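PDB 5KF0: aldehyde dehydrogenase from Burkholderia vietnamiensis, which probably catalyses the oxidation of an aldehyde to the carboxylic acid with a nicotinamide dinucleotide as hydride acceptor, and here holds NADPH. Local coordinates for residues 44-49 and 212-217; 12-17 and 194-199; 29-34 and 96-101; 57-62 and 152-157. One frame throughout, in Å; residues are numbered along the deposited sequence.

Contact 1: 44-49 and 212-217. With NDP (NADPH dihydro-nicotinamide-adenine-dinucleotide phosphate), chain E.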
loop_
_atom_site.group_PDB
_atom_site.type_symbol
_atom_site.label_atom_id
_atom_site.label_comp_id
_atom_site.label_asym_id
_atom_site.label_seq_id
_atom_site.Cartn_x
_atom_site.Cartn_y
_atom_site.Cartn_z
ATOM N N ALA A 44 -25.756 -20.436 31.150
ATOM C CA ALA A 44 -26.345 -19.248 31.751
ATOM C C ALA A 44 -26.882 -18.308 30.674
ATOM O O ALA A 44 -26.184 -17.979 29.708
ATOM C CB ALA A 44 -25.310 -18.532 32.624
ATOM N N LEU A 45 -28.125 -17.864 30.856
ATOM C CA LEU A 45 -28.796 -16.953 29.938
ATOM C C LEU A 45 -28.695 -15.536 30.492
ATOM O O LEU A 45 -29.111 -15.284 31.627
ATOM C CB LEU A 45 -30.258 -17.363 29.777
ATOM C CG LEU A 45 -31.088 -16.583 28.765
ATOM C CD1 LEU A 45 -30.609 -16.885 27.333
ATOM C CD2 LEU A 45 -32.564 -16.905 28.952
ATOM N N ALA A 46 -28.144 -14.619 29.701
ATOM C CA ALA A 46 -27.987 -13.238 30.145
ATOM C C ALA A 46 -29.283 -12.458 29.954
ATOM O O ALA A 46 -29.869 -12.481 28.868
ATOM C CB ALA A 46 -26.856 -12.564 29.369
ATOM N N ASP A 47 -29.729 -11.752 31.000
ATOM C CA ASP A 47 -30.884 -10.877 30.839
ATOM C C ASP A 47 -30.419 -9.463 30.482
ATOM O O ASP A 47 -29.223 -9.197 30.324
ATOM C CB ASP A 47 -31.782 -10.895 32.079
ATOM C CG ASP A 47 -31.095 -10.394 33.347
ATOM O OD1 ASP A 47 -30.012 -9.782 33.290
ATOM O OD2 ASP A 47 -31.672 -10.616 34.433
ATOM N N ALA A 48 -31.381 -8.551 30.319
ATOM C CA ALA A 48 -31.031 -7.209 29.864
ATOM C C ALA A 48 -30.113 -6.498 30.848
ATOM O O ALA A 48 -29.293 -5.669 30.438
ATOM C CB ALA A 48 -32.297 -6.384 29.625
ATOM N N GLN A 49 -30.247 -6.784 32.150
ATOM C CA GLN A 49 -29.377 -6.147 33.138
ATOM C C GLN A 49 -27.938 -6.602 32.976
ATOM O O GLN A 49 -27.005 -5.811 33.156
ATOM C CB GLN A 49 -29.857 -6.448 34.556
ATOM C CG GLN A 49 -31.055 -5.639 34.977
ATOM C CD GLN A 49 -32.248 -5.887 34.083
ATOM O OE1 GLN A 49 -32.760 -7.005 34.007
ATOM N NE2 GLN A 49 -32.672 -4.852 33.366
ATOM N N SER A 212 -17.163 -9.499 26.868
ATOM C CA SER A 212 -18.222 -10.296 27.458
ATOM C C SER A 212 -18.762 -11.216 26.376
ATOM O O SER A 212 -18.817 -10.840 25.201
ATOM C CB SER A 212 -19.356 -9.419 28.031
ATOM O OG SER A 212 -18.891 -8.635 29.126
ATOM N N VAL A 213 -19.156 -12.428 26.767
ATOM C CA VAL A 213 -19.819 -13.361 25.855
ATOM C C VAL A 213 -21.114 -13.773 26.548
ATOM O O VAL A 213 -21.086 -14.447 27.587
ATOM C CB VAL A 213 -18.944 -14.575 25.506
ATOM C CG1 VAL A 213 -19.715 -15.549 24.601
ATOM C CG2 VAL A 213 -17.646 -14.117 24.811
ATOM N N LEU A 214 -22.243 -13.342 25.997
ATOM C CA LEU A 214 -23.531 -13.404 26.688
ATOM C C LEU A 214 -24.561 -14.122 25.830
ATOM O O LEU A 214 -25.073 -13.530 24.857
ATOM C CB LEU A 214 -24.030 -12.000 27.027
ATOM C CG LEU A 214 -23.147 -11.134 27.924
ATOM C CD1 LEU A 214 -23.815 -9.784 28.148
ATOM C CD2 LEU A 214 -22.881 -11.818 29.252
ATOM N N PRO A 215 -24.914 -15.359 26.153
ATOM C CA PRO A 215 -26.045 -15.995 25.470
ATOM C C PRO A 215 -27.328 -15.243 25.786
ATOM O O PRO A 215 -27.571 -14.856 26.928
ATOM C CB PRO A 215 -26.062 -17.415 26.052
ATOM C CG PRO A 215 -24.684 -17.609 26.670
ATOM C CD PRO A 215 -24.286 -16.243 27.148
ATOM N N ALA A 216 -28.145 -15.028 24.758
ATOM C CA ALA A 216 -29.421 -14.343 24.915
ATOM C C ALA A 216 -30.253 -14.622 23.676
ATOM O O ALA A 216 -29.722 -14.620 22.562
ATOM C CB ALA A 216 -29.242 -12.827 25.094
ATOM N N HIS A 217 -31.540 -14.889 23.875
ATOM C CA HIS A 217 -32.438 -15.073 22.741
ATOM C C HIS A 217 -32.683 -13.748 22.026
ATOM O O HIS A 217 -32.616 -12.674 22.626
ATOM C CB HIS A 217 -33.772 -15.657 23.208
ATOM C CG HIS A 217 -33.657 -17.014 23.825
ATOM N ND1 HIS A 217 -33.417 -18.150 23.082
ATOM C CD2 HIS A 217 -33.781 -17.424 25.111
ATOM C CE1 HIS A 217 -33.381 -19.200 23.886
ATOM N NE2 HIS A 217 -33.604 -18.789 25.122
HETATM P PA NDP E . -30.479 -15.895 12.283
HETATM O O1A NDP E . -30.644 -14.618 11.531
HETATM O O2A NDP E . -31.809 -16.607 12.535
HETATM O O5B NDP E . -29.740 -15.683 13.675
HETATM C C5B NDP E . -28.388 -15.164 13.637
HETATM C C4B NDP E . -28.087 -14.502 14.955
HETATM O O4B NDP E . -28.886 -13.304 15.086
HETATM C C3B NDP E . -28.401 -15.351 16.194
HETATM O O3B NDP E . -27.464 -15.075 17.232
HETATM C C2B NDP E . -29.781 -14.826 16.588
HETATM O O2B NDP E . -30.122 -15.010 17.977
HETATM C C1B NDP E . -29.562 -13.348 16.324
HETATM N N9A NDP E . -30.788 -12.565 16.217
HETATM C C8A NDP E . -31.910 -12.828 15.476
HETATM N N7A NDP E . -32.824 -11.888 15.546
HETATM C C5A NDP E . -32.265 -10.947 16.395
HETATM C C6A NDP E . -32.723 -9.702 16.871
HETATM N N6A NDP E . -33.920 -9.183 16.573
HETATM N N1A NDP E . -31.903 -9.004 17.689
HETATM C C2A NDP E . -30.717 -9.523 18.012
HETATM N N3A NDP E . -30.179 -10.686 17.632
HETATM C C4A NDP E . -31.010 -11.352 16.820
HETATM O O3 NDP E . -29.503 -16.849 11.471
HETATM P PN NDP E . -29.030 -18.353 11.687
HETATM O O1N NDP E . -28.408 -18.496 13.028
HETATM O O2N NDP E . -30.218 -19.237 11.406
HETATM O O5D NDP E . -27.909 -18.578 10.588
HETATM C C5D NDP E . -28.161 -18.830 9.196
HETATM C C4D NDP E . -28.060 -17.530 8.438
HETATM O O4D NDP E . -26.743 -16.947 8.629
HETATM C C3D NDP E . -28.241 -17.713 6.929
HETATM O O3D NDP E . -29.048 -16.698 6.344
HETATM C C2D NDP E . -26.799 -17.674 6.425
HETATM O O2D NDP E . -26.617 -17.337 5.054
HETATM C C1D NDP E . -26.193 -16.639 7.362
HETATM N N1N NDP E . -24.745 -16.806 7.357
HETATM C C2N NDP E . -23.909 -15.815 6.899
HETATM C C3N NDP E . -22.585 -16.001 6.731
HETATM C C7N NDP E . -21.671 -14.901 6.318
HETATM O O7N NDP E . -20.513 -14.914 6.758
HETATM N N7N NDP E . -22.103 -13.993 5.446
HETATM C C4N NDP E . -21.994 -17.351 6.928
HETATM C C5N NDP E . -22.902 -18.225 7.725
HETATM C C6N NDP E . -24.190 -17.956 7.837
HETATM P P2B NDP E . -30.830 -16.394 18.503
HETATM O O1X NDP E . -30.822 -17.366 17.383
HETATM O O2X NDP E . -30.021 -16.745 19.716
HETATM O O3X NDP E . -32.233 -16.017 18.929
#
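One backbone hydrogen bond joins the segments: the N-H of Ala46 points at the carbonyl of Pro215, with 2.8 Å between Ala46 N and Pro215 O. The bond is nearly straight, 161° at the hydrogen. The remaining contacts between the segments are van der Waals. Ala46 sends its methyl toward 212-217, where CB lies 3.7 Å from Leu214 CB. On the other flank the Leu45 side chain stands at about a right angle to that of His217. With CG anti to the backbone N (chi1 -175°), Leu45 brings CD1 to 3.7 Å from Ala216 CA and 3.9 Å from His217 CD2. The Pro215 ring sits against the peptide of Ala44, its CG 3.4 Å from Ala44 O, a buried oxygen for which the model gives no partner. Asp47 N-caps helix 48-60, its OD1 accepting from Ala50 N. Tyr16 of strand 13-18 packs on Ala44, Ala46, Leu214 and Pro215. On the cofactor side, Ala216 O receives a hydrogen bond from Lys185 and lies 3.6 Å from phosphate oxygen O2X of NADPH. Segment 212-217 thus ends the outermost strand of a largely parallel, Rossmann-like sheet and continues as loop beside the 2'-phosphate in the aldehyde dehydrogenase coenzyme pocket.

Contact 2: 12-17 and 194-199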
loop_
_atom_site.group_PDB
_atom_site.type_symbol
_atom_site.label_atom_id
_atom_site.label_comp_id
_atom_site.label_asym_id
_atom_site.label_seq_id
_atom_site.Cartn_x
_atom_site.Cartn_y
_atom_site.Cartn_z
ATOM N N ASP A 12 -21.590 -30.203 32.140
ATOM C CA ASP A 12 -23.029 -30.248 32.387
ATOM C C ASP A 12 -23.642 -28.859 32.391
ATOM O O ASP A 12 -24.823 -28.705 32.050
ATOM C CB ASP A 12 -23.330 -30.919 33.727
ATOM C CG ASP A 12 -23.152 -32.417 33.691
ATOM O OD1 ASP A 12 -23.053 -32.991 32.586
ATOM O OD2 ASP A 12 -23.132 -33.020 34.781
ATOM N N THR A 13 -22.870 -27.849 32.800
ATOM C CA THR A 13 -23.301 -26.457 32.806
ATOM C C THR A 13 -22.138 -25.570 32.371
ATOM O O THR A 13 -20.969 -25.922 32.553
ATOM C CB THR A 13 -23.786 -25.984 34.187
ATOM O OG1 THR A 13 -22.680 -25.941 35.089
ATOM C CG2 THR A 13 -24.861 -26.913 34.763
ATOM N N TYR A 14 -22.477 -24.401 31.816
ATOM C CA TYR A 14 -21.522 -23.370 31.436
ATOM C C TYR A 14 -21.970 -22.023 31.986
ATOM O O TYR A 14 -23.173 -21.733 32.027
ATOM C CB TYR A 14 -21.365 -23.256 29.895
ATOM C CG TYR A 14 -20.597 -24.411 29.293
ATOM C CD1 TYR A 14 -19.237 -24.302 29.010
ATOM C CD2 TYR A 14 -21.224 -25.618 29.029
ATOM C CE1 TYR A 14 -18.534 -25.362 28.470
ATOM C CE2 TYR A 14 -20.528 -26.688 28.488
ATOM C CZ TYR A 14 -19.183 -26.552 28.214
ATOM O OH TYR A 14 -18.494 -27.618 27.688
ATOM N N PRO A 15 -21.031 -21.178 32.402
ATOM C CA PRO A 15 -21.367 -19.801 32.764
ATOM C C PRO A 15 -21.397 -18.926 31.520
ATOM O O PRO A 15 -20.989 -19.341 30.433
ATOM C CB PRO A 15 -20.203 -19.404 33.671
ATOM C CG PRO A 15 -19.016 -20.099 33.000
ATOM C CD PRO A 15 -19.575 -21.406 32.426
ATOM N N TYR A 16 -21.880 -17.699 31.687
ATOM C CA TYR A 16 -21.560 -16.685 30.689
ATOM C C TYR A 16 -20.395 -15.852 31.201
ATOM O O TYR A 16 -19.964 -15.986 32.344
ATOM C CB TYR A 16 -22.768 -15.807 30.300
ATOM C CG TYR A 16 -23.504 -15.018 31.362
ATOM C CD1 TYR A 16 -22.869 -14.024 32.109
ATOM C CD2 TYR A 16 -24.866 -15.215 31.566
ATOM C CE1 TYR A 16 -23.566 -13.281 33.057
ATOM C CE2 TYR A 16 -25.562 -14.480 32.506
ATOM C CZ TYR A 16 -24.912 -13.521 33.251
ATOM O OH TYR A 16 -25.602 -12.784 34.190
ATOM N N TYR A 17 -19.850 -15.012 30.325
ATOM C CA TYR A 17 -18.663 -14.233 30.657
ATOM C C TYR A 17 -19.010 -12.757 30.616
ATOM O O TYR A 17 -19.377 -12.226 29.562
ATOM C CB TYR A 17 -17.499 -14.579 29.728
ATOM C CG TYR A 17 -16.897 -15.899 30.157
ATOM C CD1 TYR A 17 -15.799 -15.940 31.011
ATOM C CD2 TYR A 17 -17.484 -17.104 29.781
ATOM C CE1 TYR A 17 -15.272 -17.152 31.446
ATOM C CE2 TYR A 17 -16.964 -18.323 30.215
ATOM C CZ TYR A 17 -15.859 -18.332 31.045
ATOM O OH TYR A 17 -15.331 -19.535 31.485
ATOM N N ALA A 194 -18.579 -20.499 21.598
ATOM C CA ALA A 194 -18.249 -19.128 21.992
ATOM C C ALA A 194 -17.859 -19.036 23.465
ATOM O O ALA A 194 -16.990 -18.228 23.829
ATOM C CB ALA A 194 -19.438 -18.208 21.694
ATOM N N LEU A 195 -18.488 -19.841 24.325
ATOM C CA LEU A 195 -18.150 -19.812 25.746
ATOM C C LEU A 195 -16.818 -20.498 26.029
ATOM O O LEU A 195 -16.159 -20.171 27.018
ATOM C CB LEU A 195 -19.264 -20.451 26.574
ATOM C CG LEU A 195 -20.577 -19.668 26.498
ATOM C CD1 LEU A 195 -21.696 -20.466 27.150
ATOM C CD2 LEU A 195 -20.454 -18.280 27.150
ATOM N N ILE A 196 -16.395 -21.443 25.182
ATOM C CA ILE A 196 -15.042 -21.980 25.333
ATOM C C ILE A 196 -14.010 -20.946 24.881
ATOM O O ILE A 196 -12.969 -20.758 25.531
ATOM C CB ILE A 196 -14.893 -23.308 24.567
ATOM C CG1 ILE A 196 -15.783 -24.389 25.192
ATOM C CG2 ILE A 196 -13.426 -23.759 24.587
ATOM C CD1 ILE A 196 -15.896 -25.633 24.331
ATOM N N ILE A 197 -14.287 -20.252 23.775
ATOM C CA ILE A 197 -13.454 -19.116 23.373
ATOM C C ILE A 197 -13.343 -18.119 24.522
ATOM O O ILE A 197 -12.248 -17.653 24.860
ATOM C CB ILE A 197 -14.017 -18.454 22.099
ATOM C CG1 ILE A 197 -13.904 -19.394 20.891
ATOM C CG2 ILE A 197 -13.303 -17.136 21.818
ATOM C CD1 ILE A 197 -14.489 -18.822 19.600
ATOM N N ALA A 198 -14.477 -17.815 25.171
ATOM C CA ALA A 198 -14.468 -16.874 26.292
ATOM C C ALA A 198 -13.628 -17.383 27.456
ATOM O O ALA A 198 -12.896 -16.608 28.087
ATOM C CB ALA A 198 -15.902 -16.596 26.751
ATOM N N GLU A 199 -13.731 -18.680 27.771
ATOM C CA GLU A 199 -12.942 -19.243 28.866
ATOM C C GLU A 199 -11.447 -19.096 28.596
ATOM O O GLU A 199 -10.668 -18.777 29.502
ATOM C CB GLU A 199 -13.310 -20.713 29.054
ATOM C CG GLU A 199 -12.576 -21.407 30.182
ATOM C CD GLU A 199 -12.665 -22.923 30.062
ATOM O OE1 GLU A 199 -11.733 -23.612 30.516
ATOM O OE2 GLU A 199 -13.658 -23.419 29.488
#
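Tyr17 lays its ring against helix 192-202, where it meets the methyl bump of Ala198, whose CB is 3.5 Å from Tyr17 CD2. One face of the ring rests over the following turn: Ala198 C stands above the ring centre, while Glu199 N, 3.9 Å above the plane, lies toward the rim. The phenol end reaches past this backbone to the root of Glu199, with OH 3.4 Å from Glu199 CB. Leu195 is the complementary knob. Its forked end pushes into the bend of the strand at Pro15, where CD1 and CD2 are each 3.5 Å from Pro15 O, which is buried without a partner in the model. CD1 meets Tyr14 CB at 3.9 Å, and CD2 faces Tyr17 CD2 at 4.1 Å, wedging the leucine between two tyrosines. Tyr17, with CG anti to the carbonyl carbon (chi1 -77°), turns its ring to the helix; the Tyr14 ring only reaches toward Ile196, and Tyr16 leaves on the other side. Tyr14 OH bonds Lys11 N, and Glu199 forms a salt bridge with Arg87. Strand 13-18 of the four-stranded N-terminal sheet thus packs on helix 192-202, which lies on strand 211-213, and apolar fit carries the contact.

Contact 3: 29-34 and 96-101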
loop_
_atom_site.group_PDB
_atom_site.type_symbol
_atom_site.label_atom_id
_atom_site.label_comp_id
_atom_site.label_asym_id
_atom_site.label_seq_id
_atom_site.Cartn_x
_atom_site.Cartn_y
_atom_site.Cartn_z
ATOM N N LEU A 29 -30.693 -21.732 29.741
ATOM C CA LEU A 29 -30.602 -21.995 28.305
ATOM C C LEU A 29 -30.207 -23.455 28.075
ATOM O O LEU A 29 -29.062 -23.848 28.319
ATOM C CB LEU A 29 -29.616 -21.043 27.628
ATOM C CG LEU A 29 -29.418 -21.291 26.122
ATOM C CD1 LEU A 29 -30.743 -21.286 25.364
ATOM C CD2 LEU A 29 -28.464 -20.253 25.510
ATOM N N GLU A 30 -31.161 -24.258 27.607
ATOM C CA GLU A 30 -30.882 -25.650 27.283
ATOM C C GLU A 30 -30.321 -25.739 25.871
ATOM O O GLU A 30 -30.880 -25.158 24.936
ATOM C CB GLU A 30 -32.153 -26.492 27.404
ATOM C CG GLU A 30 -32.730 -26.516 28.811
ATOM C CD GLU A 30 -33.888 -27.485 28.958
ATOM O OE1 GLU A 30 -34.679 -27.631 28.005
ATOM O OE2 GLU A 30 -33.997 -28.108 30.033
ATOM N N VAL A 31 -29.222 -26.470 25.713
ATOM C CA VAL A 31 -28.590 -26.680 24.413
ATOM C C VAL A 31 -28.761 -28.151 24.060
ATOM O O VAL A 31 -28.274 -29.025 24.786
ATOM C CB VAL A 31 -27.105 -26.288 24.438
ATOM C CG1 VAL A 31 -26.462 -26.517 23.063
ATOM C CG2 VAL A 31 -26.938 -24.841 24.910
ATOM N N THR A 32 -29.458 -28.432 22.960
ATOM C CA THR A 32 -29.712 -29.812 22.571
ATOM C C THR A 32 -28.627 -30.343 21.644
ATOM O O THR A 32 -27.996 -29.602 20.883
ATOM C CB THR A 32 -31.057 -29.954 21.858
ATOM O OG1 THR A 32 -31.042 -29.140 20.674
ATOM C CG2 THR A 32 -32.202 -29.545 22.785
ATOM N N ASP A 33 -28.421 -31.654 21.720
ATOM C CA ASP A 33 -27.733 -32.383 20.667
ATOM C C ASP A 33 -28.656 -32.423 19.453
ATOM O O ASP A 33 -29.781 -32.918 19.541
ATOM C CB ASP A 33 -27.385 -33.785 21.177
ATOM C CG ASP A 33 -26.638 -34.639 20.161
ATOM O OD1 ASP A 33 -27.038 -34.700 18.980
ATOM O OD2 ASP A 33 -25.664 -35.310 20.565
ATOM N N LYS A 34 -28.213 -31.848 18.335
ATOM C CA LYS A 34 -29.127 -31.668 17.215
ATOM C C LYS A 34 -29.415 -32.963 16.461
ATOM O O LYS A 34 -30.289 -32.978 15.590
ATOM C CB LYS A 34 -28.571 -30.605 16.266
ATOM C CG LYS A 34 -28.329 -29.247 16.940
ATOM C CD LYS A 34 -29.624 -28.681 17.556
ATOM C CE LYS A 34 -29.402 -27.299 18.203
ATOM N NZ LYS A 34 -28.415 -27.366 19.335
ATOM N N CYS A 96 -19.764 -30.559 17.027
ATOM C CA CYS A 96 -20.512 -31.689 16.498
ATOM C C CYS A 96 -21.852 -31.832 17.212
ATOM O O CYS A 96 -22.896 -32.016 16.577
ATOM C CB CYS A 96 -19.664 -32.949 16.655
ATOM S SG CYS A 96 -20.363 -34.433 16.003
ATOM N N ILE A 97 -21.839 -31.728 18.539
ATOM C CA ILE A 97 -23.054 -31.923 19.318
ATOM C C ILE A 97 -24.029 -30.772 19.091
ATOM O O ILE A 97 -25.182 -30.985 18.693
ATOM C CB ILE A 97 -22.708 -32.083 20.807
ATOM C CG1 ILE A 97 -21.921 -33.371 21.023
ATOM C CG2 ILE A 97 -23.986 -32.096 21.658
ATOM C CD1 ILE A 97 -21.295 -33.455 22.404
ATOM N N GLU A 98 -23.589 -29.536 19.353
ATOM C CA GLU A 98 -24.542 -28.436 19.427
ATOM C C GLU A 98 -24.998 -27.947 18.057
ATOM O O GLU A 98 -26.071 -27.342 17.963
ATOM C CB GLU A 98 -23.962 -27.261 20.236
ATOM C CG GLU A 98 -22.856 -26.451 19.585
ATOM C CD GLU A 98 -22.403 -25.298 20.478
ATOM O OE1 GLU A 98 -23.169 -24.937 21.399
ATOM O OE2 GLU A 98 -21.286 -24.768 20.269
ATOM N N ALA A 99 -24.209 -28.161 17.002
ATOM C CA ALA A 99 -24.647 -27.810 15.657
ATOM C C ALA A 99 -25.064 -29.020 14.839
ATOM O O ALA A 99 -25.564 -28.850 13.722
ATOM C CB ALA A 99 -23.550 -27.037 14.909
ATOM N N GLY A 100 -24.889 -30.230 15.365
ATOM C CA GLY A 100 -25.154 -31.420 14.575
ATOM C C GLY A 100 -24.249 -31.538 13.370
ATOM O O GLY A 100 -24.621 -32.168 12.375
ATOM N N LYS A 101 -23.056 -30.966 13.445
ATOM C CA LYS A 101 -22.151 -30.871 12.303
ATOM C C LYS A 101 -21.281 -32.124 12.219
ATOM O O LYS A 101 -20.642 -32.494 13.212
ATOM C CB LYS A 101 -21.281 -29.617 12.428
ATOM C CG LYS A 101 -20.308 -29.375 11.278
ATOM C CD LYS A 101 -19.673 -27.973 11.434
ATOM C CE LYS A 101 -18.756 -27.619 10.270
ATOM N NZ LYS A 101 -18.819 -26.132 10.002
HETATM O O HOH W 1 -25.390 -33.722 17.122
#
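Lys34 meets the end of helix 88-99 with both backbone and side chain. Its N-H donates to Ile97 O, a bond of 3.2 Å from Lys34 N at 164°, and its ammonium reaches the next carbonyl, with Lys34 NZ 2.7 Å from Glu98 O. The side chain is bent at chi2 (-59°) and again at chi4 (-62°), which curls it back over the helix end and lets NZ also donate to Thr32 O at 2.8 Å. Arg189 O is a further acceptor, so the ammonium is gripped by three main-chain oxygens. Beside it, Asp33 sets CB 3.8 Å from Ile97 CG2 at about a right angle, and Val31 CG1 touches Glu98 CB at 3.8 Å. In the next shell, water 1 lies between Asp33 OD1 and Cys96 O, within hydrogen-bonding distance of both. Asp33 OD1 accepts from Phe35 N as well, and OD2 pairs with Lys326. The Glu98 carboxylate takes the N-H groups of Val192 and Gly193, at the start of helix 192-202. Lys34 thus satisfies carbonyls of the last turn of helix 88-99, where Gly100 turns the chain with positive phi, and ties that helix to the chain just after strand 29-32, outermost in the N-terminal sheet.

Contact 4: 57-62 and 152-157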
loop_
_atom_site.group_PDB
_atom_site.type_symbol
_atom_site.label_atom_id
_atom_site.label_comp_id
_atom_site.label_asym_id
_atom_site.label_seq_id
_atom_site.Cartn_x
_atom_site.Cartn_y
_atom_site.Cartn_z
ATOM N N ALA A 57 -19.188 -1.959 31.202
ATOM C CA ALA A 57 -17.819 -2.410 31.411
ATOM C C ALA A 57 -16.985 -2.232 30.148
ATOM O O ALA A 57 -15.796 -1.897 30.226
ATOM C CB ALA A 57 -17.810 -3.871 31.864
ATOM N N ALA A 58 -17.594 -2.447 28.977
ATOM C CA ALA A 58 -16.877 -2.239 27.725
ATOM C C ALA A 58 -16.466 -0.782 27.574
ATOM O O ALA A 58 -15.335 -0.488 27.169
ATOM C CB ALA A 58 -17.743 -2.682 26.539
ATOM N N VAL A 59 -17.371 0.145 27.914
ATOM C CA VAL A 59 -17.047 1.569 27.865
ATOM C C VAL A 59 -15.851 1.862 28.754
ATOM O O VAL A 59 -14.912 2.557 28.344
ATOM C CB VAL A 59 -18.272 2.423 28.254
ATOM C CG1 VAL A 59 -17.876 3.889 28.472
ATOM C CG2 VAL A 59 -19.348 2.338 27.176
ATOM N N ASP A 60 -15.847 1.305 29.966
ATOM C CA ASP A 60 -14.751 1.557 30.893
ATOM C C ASP A 60 -13.440 0.956 30.411
ATOM O O ASP A 60 -12.376 1.447 30.807
ATOM C CB ASP A 60 -15.097 1.025 32.285
ATOM C CG ASP A 60 -16.189 1.841 32.962
ATOM O OD1 ASP A 60 -16.434 2.985 32.515
ATOM O OD2 ASP A 60 -16.793 1.344 33.936
ATOM N N ALA A 61 -13.488 -0.071 29.558
ATOM C CA ALA A 61 -12.291 -0.721 29.034
ATOM C C ALA A 61 -11.728 -0.058 27.783
ATOM O O ALA A 61 -10.687 -0.502 27.292
ATOM C CB ALA A 61 -12.579 -2.198 28.725
ATOM N N VAL A 62 -12.383 0.975 27.244
ATOM C CA VAL A 62 -11.948 1.562 25.975
ATOM C C VAL A 62 -10.516 2.087 26.069
ATOM O O VAL A 62 -9.662 1.766 25.233
ATOM C CB VAL A 62 -12.931 2.660 25.536
ATOM C CG1 VAL A 62 -12.322 3.499 24.414
ATOM C CG2 VAL A 62 -14.229 2.003 25.072
ATOM N N ILE A 152 -12.415 1.717 17.322
ATOM C CA ILE A 152 -13.661 2.472 17.181
ATOM C C ILE A 152 -14.390 2.615 18.515
ATOM O O ILE A 152 -15.152 3.571 18.711
ATOM C CB ILE A 152 -14.560 1.827 16.110
ATOM C CG1 ILE A 152 -15.673 2.789 15.681
ATOM C CG2 ILE A 152 -15.117 0.482 16.599
ATOM C CD1 ILE A 152 -16.409 2.323 14.418
ATOM N N GLY A 153 -14.172 1.698 19.447
ATOM C CA GLY A 153 -14.868 1.724 20.710
ATOM C C GLY A 153 -15.544 0.396 20.956
ATOM O O GLY A 153 -15.219 -0.607 20.311
ATOM N N PRO A 154 -16.508 0.357 21.875
ATOM C CA PRO A 154 -17.206 -0.907 22.145
ATOM C C PRO A 154 -17.930 -1.409 20.906
ATOM O O PRO A 154 -18.628 -0.654 20.225
ATOM C CB PRO A 154 -18.190 -0.540 23.260
ATOM C CG PRO A 154 -17.583 0.700 23.906
ATOM C CD PRO A 154 -16.984 1.445 22.746
ATOM N N CYS A 155 -17.758 -2.697 20.621
ATOM C CA CYS A 155 -18.362 -3.334 19.459
ATOM C C CYS A 155 -19.390 -4.356 19.913
ATOM O O CYS A 155 -19.156 -5.094 20.871
ATOM C CB CYS A 155 -17.315 -4.048 18.596
ATOM S SG CYS A 155 -16.110 -2.940 17.820
ATOM N N SER A 156 -20.511 -4.400 19.193
ATOM C CA SER A 156 -21.572 -5.376 19.401
ATOM C C SER A 156 -21.469 -6.432 18.303
ATOM O O SER A 156 -21.522 -6.101 17.113
ATOM C CB SER A 156 -22.945 -4.702 19.362
ATOM O OG SER A 156 -23.977 -5.677 19.457
ATOM N N PHE A 157 -21.336 -7.696 18.701
ATOM C CA PHE A 157 -21.115 -8.810 17.784
ATOM C C PHE A 157 -22.243 -9.822 17.934
ATOM O O PHE A 157 -22.538 -10.257 19.051
ATOM C CB PHE A 157 -19.779 -9.512 18.073
ATOM C CG PHE A 157 -18.562 -8.680 17.760
ATOM C CD1 PHE A 157 -18.608 -7.671 16.797
ATOM C CD2 PHE A 157 -17.359 -8.931 18.416
ATOM C CE1 PHE A 157 -17.470 -6.920 16.507
ATOM C CE2 PHE A 157 -16.216 -8.198 18.119
ATOM C CZ PHE A 157 -16.273 -7.187 17.167
#
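The backbones of the end of helix 48-60 and the turn leading into strand 155-158 come nearest at two places, Ala58 opposite Pro154 with 5.7 Å between their CA atoms and Val62 opposite Gly153 with 6.0 Å. Helix 48-60 is followed closely by helix 62-67, so the two points fall on either side of their junction. Gly153 has a backbone conformation (phi 126°, psi -162°) that calls for glycine, and the turn it makes presents Pro154 to the helix. The Pro154 ring is the centre of the contact, and three side chains of 57-62 line its helix-facing side. Val62 crosses it at about a right angle: CG2, placed anti to the carbonyl carbon, comes 3.6 Å from Pro154 CD and 3.8 Å from Pro154 CG. Ala58 offers its methyl to the other end of the ring, with CB 3.9 Å from Pro154 CB. Val59 comes in obliquely, its CG2 4.1 Å from Pro154 CG. The side-chain contacts are all between carbons. Beyond the proline, Cys155 pairs by backbone hydrogen bonds with Pro181 and Val183, and Ser156 with Leu232, which sets the strand between two parallel neighbours. The junction of helices 48-60 and 62-67, packed on the proline at the entry to an inner strand of the Rossmann-like sheet, is thus what joins these parts of the coenzyme-binding domain.

Overall arrangement
Contacts 1 and 2 touch, centres 11 Å apart: Val213 N lies 2.8 Å from Tyr17 O and Ala44 N 3.0 Å from Tyr14 O, probable hydrogen bonds joining strand 13-18 of contact 2 to both segments of contact 1. Leu29 CD1 of contact 3 lies 3.7 Å from His217 CE1 of contact 1. Contact 4 shares helix 48-60 and the coenzyme-binding sheet with contact 1; its centre is about 30 Å from that of contact 3. NADPH abuts contact 1 and lies about 12 Å from the Leu195 side chain of contact 2. The magnesium ion, held by Glu93 and two evident tag residues, His6 and His8, is about 5 Å from the Ile97 side chain of contact 3.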